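Local structure of chitin oligosaccharide binding protein NagB2 (Paenibacillus sp. FPU-7, 7EHU) at residues G146-F151 with D274-T279; N308-G313 with E376-A381. The protein binds chitin oligosaccharides such as N,N'-diacetylchitobiose and N,N',N''-triacetylchitotriose, probably as the extracellular solute-binding component of a bacterial sugar transporter. All blocks are in the same frame, centred on the assembly; numbering follows the deposited sequence.

Contact 1. Residues G146-F151 with D274-T279; sequences GFVEGF and DGSWAT. With NAG (2-acetamido-2-deoxy-beta-D-glucopyranose), chain B; NAG (2-acetamido-2-deoxy-beta-D-glucopyranose), chain C; NAG (2-acetamido-2-deoxy-beta-D-glucopyranose), chain D.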
loop_
_atom_site.group_PDB
_atom_site.type_symbol
_atom_site.label_atom_id
_atom_site.label_comp_id
_atom_site.label_asym_id
_atom_site.label_seq_id
_atom_site.Cartn_x
_atom_site.Cartn_y
_atom_site.Cartn_z
ATOM N N GLY A 146 -7.741 -0.640 -5.535
ATOM C CA GLY A 146 -6.654 0.202 -5.988
ATOM C C GLY A 146 -6.110 1.049 -4.841
ATOM O O GLY A 146 -6.684 1.104 -3.769
ATOM N N PHE A 147 -4.982 1.714 -5.082
ATOM C CA PHE A 147 -4.448 2.653 -4.106
ATOM C C PHE A 147 -3.754 3.808 -4.809
ATOM O O PHE A 147 -3.263 3.681 -5.933
ATOM C CB PHE A 147 -3.459 2.001 -3.099
ATOM C CG PHE A 147 -2.062 1.820 -3.647
ATOM C CD1 PHE A 147 -1.747 0.755 -4.498
ATOM C CD2 PHE A 147 -1.074 2.723 -3.330
ATOM C CE1 PHE A 147 -0.475 0.617 -5.009
ATOM C CE2 PHE A 147 0.215 2.582 -3.848
ATOM C CZ PHE A 147 0.503 1.548 -4.701
ATOM N N VAL A 148 -3.714 4.941 -4.106
ATOM C CA VAL A 148 -2.698 5.963 -4.311
ATOM C C VAL A 148 -2.130 6.296 -2.935
ATOM O O VAL A 148 -2.758 6.021 -1.904
ATOM C CB VAL A 148 -3.232 7.245 -4.988
ATOM C CG1 VAL A 148 -3.578 6.964 -6.447
ATOM C CG2 VAL A 148 -4.401 7.841 -4.238
ATOM N N GLU A 149 -0.929 6.899 -2.920
ATOM C CA GLU A 149 -0.332 7.460 -1.714
ATOM C C GLU A 149 -0.175 8.955 -1.901
ATOM O O GLU A 149 0.112 9.412 -3.005
ATOM C CB GLU A 149 1.008 6.789 -1.362
ATOM C CG GLU A 149 0.845 5.309 -1.027
ATOM C CD GLU A 149 2.105 4.590 -0.646
ATOM O OE1 GLU A 149 3.158 5.246 -0.418
ATOM O OE2 GLU A 149 2.038 3.329 -0.586
ATOM N N GLY A 150 -0.383 9.688 -0.810
ATOM C CA GLY A 150 -0.317 11.135 -0.832
ATOM C C GLY A 150 -0.504 11.668 0.571
ATOM O O GLY A 150 -0.544 10.906 1.532
ATOM N N PHE A 151 -0.608 12.996 0.683
ATOM C CA PHE A 151 -0.750 13.666 1.975
ATOM C C PHE A 151 -2.213 13.923 2.311
ATOM O O PHE A 151 -2.864 14.759 1.684
ATOM C CB PHE A 151 -0.005 14.998 1.997
ATOM C CG PHE A 151 1.485 14.874 2.083
ATOM C CD1 PHE A 151 2.117 14.614 3.286
ATOM C CD2 PHE A 151 2.260 15.022 0.944
ATOM C CE1 PHE A 151 3.501 14.507 3.357
ATOM C CE2 PHE A 151 3.636 14.930 1.013
ATOM C CZ PHE A 151 4.254 14.676 2.217
ATOM N N ASP A 274 0.141 8.659 3.431
ATOM C CA ASP A 274 -0.410 7.322 3.593
ATOM C C ASP A 274 -1.144 6.914 2.331
ATOM O O ASP A 274 -1.395 7.728 1.433
ATOM C CB ASP A 274 -1.348 7.274 4.810
ATOM C CG ASP A 274 -1.313 5.949 5.547
ATOM O OD1 ASP A 274 -1.077 4.893 4.907
ATOM O OD2 ASP A 274 -1.605 5.952 6.747
ATOM N N GLY A 275 -1.474 5.621 2.274
ATOM C CA GLY A 275 -2.263 5.096 1.198
ATOM C C GLY A 275 -3.741 5.343 1.377
ATOM O O GLY A 275 -4.233 5.596 2.479
ATOM N N SER A 276 -4.467 5.235 0.267
ATOM C CA SER A 276 -5.887 5.579 0.262
ATOM C C SER A 276 -6.716 4.592 1.049
ATOM O O SER A 276 -7.865 4.902 1.385
ATOM C CB SER A 276 -6.391 5.806 -1.153
ATOM O OG SER A 276 -6.004 4.758 -2.015
ATOM N N TRP A 277 -6.142 3.445 1.405
ATOM C CA TRP A 277 -6.796 2.479 2.293
ATOM C C TRP A 277 -6.913 2.985 3.727
ATOM O O TRP A 277 -7.586 2.339 4.536
ATOM C CB TRP A 277 -6.007 1.140 2.257
ATOM C CG TRP A 277 -4.603 1.338 2.781
ATOM C CD1 TRP A 277 -4.226 1.517 4.087
ATOM C CD2 TRP A 277 -3.397 1.457 2.011
ATOM N NE1 TRP A 277 -2.881 1.752 4.181
ATOM C CE2 TRP A 277 -2.347 1.720 2.915
ATOM C CE3 TRP A 277 -3.108 1.364 0.647
ATOM C CZ2 TRP A 277 -1.038 1.908 2.490
ATOM C CZ3 TRP A 277 -1.808 1.542 0.229
ATOM C CH2 TRP A 277 -0.785 1.802 1.148
ATOM N N ALA A 278 -6.321 4.143 4.033
ATOM C CA ALA A 278 -6.425 4.742 5.362
ATOM C C ALA A 278 -7.662 5.613 5.518
ATOM O O ALA A 278 -7.959 6.049 6.633
ATOM C CB ALA A 278 -5.189 5.616 5.633
ATOM N N THR A 279 -8.385 5.904 4.425
ATOM C CA THR A 279 -9.461 6.893 4.485
ATOM C C THR A 279 -10.487 6.573 5.560
ATOM O O THR A 279 -10.951 7.476 6.266
ATOM C CB THR A 279 -10.132 7.028 3.119
ATOM O OG1 THR A 279 -9.191 7.600 2.221
ATOM C CG2 THR A 279 -11.377 7.916 3.175
HETATM C C1 NAG B . -8.728 -1.724 5.410
HETATM C C2 NAG B . -7.423 -1.301 6.106
HETATM C C3 NAG B . -6.259 -1.297 5.123
HETATM C C4 NAG B . -6.250 -2.533 4.230
HETATM C C5 NAG B . -7.643 -2.850 3.707
HETATM C C6 NAG B . -7.711 -4.144 2.935
HETATM C C7 NAG B . -7.594 0.330 7.967
HETATM C C8 NAG B . -7.786 1.786 8.308
HETATM N N2 NAG B . -7.586 0.033 6.663
HETATM O O1 NAG B . -9.756 -1.848 6.331
HETATM O O3 NAG B . -5.050 -1.170 5.871
HETATM O O4 NAG B . -5.501 -2.228 3.055
HETATM O O5 NAG B . -8.559 -2.955 4.798
HETATM O O6 NAG B . -7.078 -5.203 3.630
HETATM O O7 NAG B . -7.424 -0.533 8.831
HETATM C C1 NAG C . -4.179 -2.735 2.948
HETATM C C2 NAG C . -3.795 -2.542 1.491
HETATM C C3 NAG C . -2.310 -2.819 1.277
HETATM C C4 NAG C . -1.448 -2.095 2.301
HETATM C C5 NAG C . -1.977 -2.406 3.694
HETATM C C6 NAG C . -1.249 -1.698 4.809
HETATM C C7 NAG C . -5.645 -3.047 -0.083
HETATM C C8 NAG C . -6.324 -4.133 -0.853
HETATM N N2 NAG C . -4.584 -3.426 0.644
HETATM O O3 NAG C . -1.991 -2.422 -0.048
HETATM O O4 NAG C . -0.113 -2.588 2.228
HETATM O O5 NAG C . -3.345 -1.985 3.767
HETATM O O6 NAG C . -1.740 -2.114 6.079
HETATM O O7 NAG C . -6.028 -1.882 -0.137
HETATM C C1 NAG D . 0.873 -1.726 1.734
HETATM C C2 NAG D . 2.208 -2.406 1.917
HETATM C C3 NAG D . 3.317 -1.612 1.229
HETATM C C4 NAG D . 2.961 -1.364 -0.233
HETATM C C5 NAG D . 1.585 -0.714 -0.339
HETATM C C6 NAG D . 1.114 -0.531 -1.767
HETATM C C7 NAG D . 2.602 -3.834 3.869
HETATM C C8 NAG D . 2.964 -3.876 5.329
HETATM N N2 NAG D . 2.524 -2.620 3.319
HETATM O O3 NAG D . 4.527 -2.350 1.344
HETATM O O4 NAG D . 3.895 -0.492 -0.863
HETATM O O5 NAG D . 0.620 -1.530 0.345
HETATM O O6 NAG D . 1.021 -1.770 -2.455
HETATM O O7 NAG D . 2.405 -4.857 3.212
HETATM O O HOH W 1 -6.571 2.179 -1.356
HETATM O O HOH W 2 -3.568 8.255 -0.250
#

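Contact 2. Residues N308-G313 with E376-A381; sequences NLINGG and EAQASA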
loop_
_atom_site.group_PDB
_atom_site.type_symbol
_atom_site.label_atom_id
_atom_site.label_comp_id
_atom_site.label_asym_id
_atom_site.label_seq_id
_atom_site.Cartn_x
_atom_site.Cartn_y
_atom_site.Cartn_z
ATOM N N ASN A 308 4.491 15.894 -11.057
ATOM C CA ASN A 308 3.088 15.610 -11.354
ATOM C C ASN A 308 2.762 14.130 -11.420
ATOM O O ASN A 308 1.756 13.739 -12.012
ATOM C CB ASN A 308 2.613 16.350 -12.596
ATOM C CG ASN A 308 2.745 17.812 -12.419
ATOM O OD1 ASN A 308 2.087 18.372 -11.548
ATOM N ND2 ASN A 308 3.586 18.457 -13.219
ATOM N N LEU A 309 3.575 13.302 -10.794
ATOM C CA LEU A 309 3.299 11.880 -10.683
ATOM C C LEU A 309 2.661 11.567 -9.334
ATOM O O LEU A 309 2.832 12.294 -8.362
ATOM C CB LEU A 309 4.597 11.083 -10.827
ATOM C CG LEU A 309 5.366 11.308 -12.123
ATOM C CD1 LEU A 309 6.622 10.452 -12.142
ATOM C CD2 LEU A 309 4.513 10.984 -13.329
ATOM N N ILE A 310 1.930 10.464 -9.278
ATOM C CA ILE A 310 1.352 10.006 -8.021
ATOM C C ILE A 310 1.658 8.527 -7.842
ATOM O O ILE A 310 1.535 7.742 -8.782
ATOM C CB ILE A 310 -0.154 10.322 -7.914
ATOM C CG1 ILE A 310 -0.677 10.091 -6.492
ATOM C CG2 ILE A 310 -0.947 9.536 -8.944
ATOM C CD1 ILE A 310 -2.080 10.630 -6.268
ATOM N N ASN A 311 2.083 8.147 -6.653
ATOM C CA ASN A 311 2.291 6.732 -6.374
ATOM C C ASN A 311 0.935 6.039 -6.338
ATOM O O ASN A 311 0.046 6.468 -5.594
ATOM C CB ASN A 311 2.993 6.617 -5.022
ATOM C CG ASN A 311 3.280 5.181 -4.568
ATOM O OD1 ASN A 311 3.274 4.923 -3.370
ATOM N ND2 ASN A 311 3.585 4.273 -5.485
ATOM N N GLY A 312 0.760 4.986 -7.135
ATOM C CA GLY A 312 -0.497 4.261 -7.091
ATOM C C GLY A 312 -0.496 3.102 -8.055
ATOM O O GLY A 312 0.424 2.927 -8.860
ATOM N N GLY A 313 -1.560 2.318 -7.966
ATOM C CA GLY A 313 -1.708 1.132 -8.795
ATOM C C GLY A 313 -2.714 0.181 -8.177
ATOM O O GLY A 313 -3.482 0.555 -7.299
ATOM N N GLU A 376 -9.389 13.751 -7.263
ATOM C CA GLU A 376 -8.928 14.909 -8.027
ATOM C C GLU A 376 -7.407 14.934 -8.114
ATOM O O GLU A 376 -6.844 15.260 -9.168
ATOM C CB GLU A 376 -9.476 16.193 -7.401
ATOM C CG GLU A 376 -10.967 16.395 -7.664
ATOM C CD GLU A 376 -11.604 17.453 -6.783
ATOM O OE1 GLU A 376 -12.770 17.805 -7.052
ATOM O OE2 GLU A 376 -10.953 17.933 -5.829
ATOM N N ALA A 377 -6.727 14.563 -7.025
ATOM C CA ALA A 377 -5.267 14.502 -7.032
ATOM C C ALA A 377 -4.752 13.427 -7.985
ATOM O O ALA A 377 -3.718 13.619 -8.639
ATOM C CB ALA A 377 -4.776 14.258 -5.599
ATOM N N GLN A 378 -5.443 12.285 -8.067
ATOM C CA GLN A 378 -5.027 11.207 -8.968
ATOM C C GLN A 378 -5.330 11.558 -10.425
ATOM O O GLN A 378 -4.489 11.341 -11.313
ATOM C CB GLN A 378 -5.745 9.911 -8.566
ATOM C CG GLN A 378 -5.267 8.619 -9.253
ATOM C CD GLN A 378 -6.169 8.121 -10.367
ATOM O OE1 GLN A 378 -7.253 8.655 -10.605
ATOM N NE2 GLN A 378 -5.720 7.073 -11.054
ATOM N N ALA A 379 -6.517 12.123 -10.677
ATOM C CA ALA A 379 -6.956 12.420 -12.036
ATOM C C ALA A 379 -6.095 13.493 -12.684
ATOM O O ALA A 379 -5.831 13.432 -13.893
ATOM C CB ALA A 379 -8.416 12.866 -12.008
ATOM N N SER A 380 -5.677 14.501 -11.919
ATOM C CA SER A 380 -4.881 15.578 -12.495
ATOM C C SER A 380 -3.395 15.243 -12.576
ATOM O O SER A 380 -2.636 16.051 -13.114
ATOM C CB SER A 380 -5.038 16.855 -11.666
ATOM O OG SER A 380 -4.921 16.544 -10.295
ATOM N N ALA A 381 -2.959 14.104 -12.035
ATOM C CA ALA A 381 -1.570 13.688 -12.163
ATOM C C ALA A 381 -1.264 13.298 -13.602
ATOM O O ALA A 381 -2.130 12.822 -14.339
ATOM C CB ALA A 381 -1.303 12.478 -11.270
#

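Contact 1. Residues G146-F151 with D274-T279
F147 and W277 run alongside each other in the glycan pocket, with F147 CB 3.7 Å from W277 CZ3 at the indole edge; the ring planes meet obliquely at 48°. Behind them the backbones pair antiparallel, G150 with D274 through both N-H groups and E149 facing G275 as a non-hydrogen-bonded pair. In the 3-10 segment that follows, S276 OG accepts the V148 N-H at 3.1 Å and S276 N returns a weak bond to V148 O. Water 1 joins S276 OG to G146 O; water 2 donates to V148 O and D274 O. W277 CG, tucked in the cleft between N and C (chi1 63°), turns one indole face to the chain C sugar, whose C4 sits over its centre; G275 CA packs 3.5 Å above the other. The extended E149 chain (chi2 -179°) carries OE2 to the indole edge, 3.6 Å from W277 CH2, its carboxylate nearly perpendicular to the ring. W277 NE1 is hydrogen-bonded to Y257 OH. C6 of the chain D sugar sits over one face of F147, toward its rim, 3.6 Å from CZ. A leucine in place of W277 would probably lose the flat platform for the chain C sugar and leave Y257 without its indole partner. Aromatic surface thus meets sugar carbons, whereas W277 O takes the chain B acetamido N2 at 3.1 Å, consistent with recognition of N-acetylated chitin fragments.

Contact 2. Residues N308-G313 with E376-A381
The end of helix 369-379 and the turn after it pack against the beginning of strand 309-320, a helix-on-sheet contact near the surface of this solute-binding protein fold. I310 is the side chain that carries it. Its CG1 stands anti to the backbone N (chi1 -169°) and the chain continues extended (chi2 169°), which sends CD1 out to the helix, 4.0 Å from Q378 CA and 4.2 Å from A377 O. The CG2 branch leaves the same CB on another course and meets the A381 methyl group, CG2 to CB 3.8 Å. I310 therefore has two separate footholds: CD1 touches backbone at A377-Q378, CG2 the methyl of A381. A381 is also approached from N308, whose carbonyl O lies 3.3 Å from A381 CA and 3.4 Å from A381 CB. Contact between the two segments is thus van der Waals in character, while E376 O, S380 OG, A377 O and N308 OD1 find their partners within the turn or in R298. S380 folds its hydroxyl back on the helix, OG donating to E376 O at 2.6 Å beside the backbone bond from S380 N, so one carbonyl is gripped twice. R298 hydrogen-bonds A377 O and S380 OG through NH1 and N308 OD1 through NH2. Beyond A381 the chain runs into strand 383-385, which pairs in parallel with strand 309-320 through I310 and G312, while V148 of strand 138-154 touches both I310 and Q378.

Overall arrangement
Contact 1 is buried close to the middle of the chain; contact 2 lies at the surface, its centre about 15 Å from the chain centre. Their centres are 11 Å apart, and both use one mixed sheet, in which strands 138-154 and 309-320 are antiparallel neighbours: E149 N to N311 O and F147 N to G313 O, each 2.9 Å, are probable hydrogen bonds between them. Contact 1 joins strand to strand by backbone hydrogen bonds, bound water and an aromatic surface turned to the glycan. Contact 2 joins strand to helix by the two methyl-bearing branches of I310 and van der Waals contact with backbone; the I310 side chain is about 12 Å from a bound sugar.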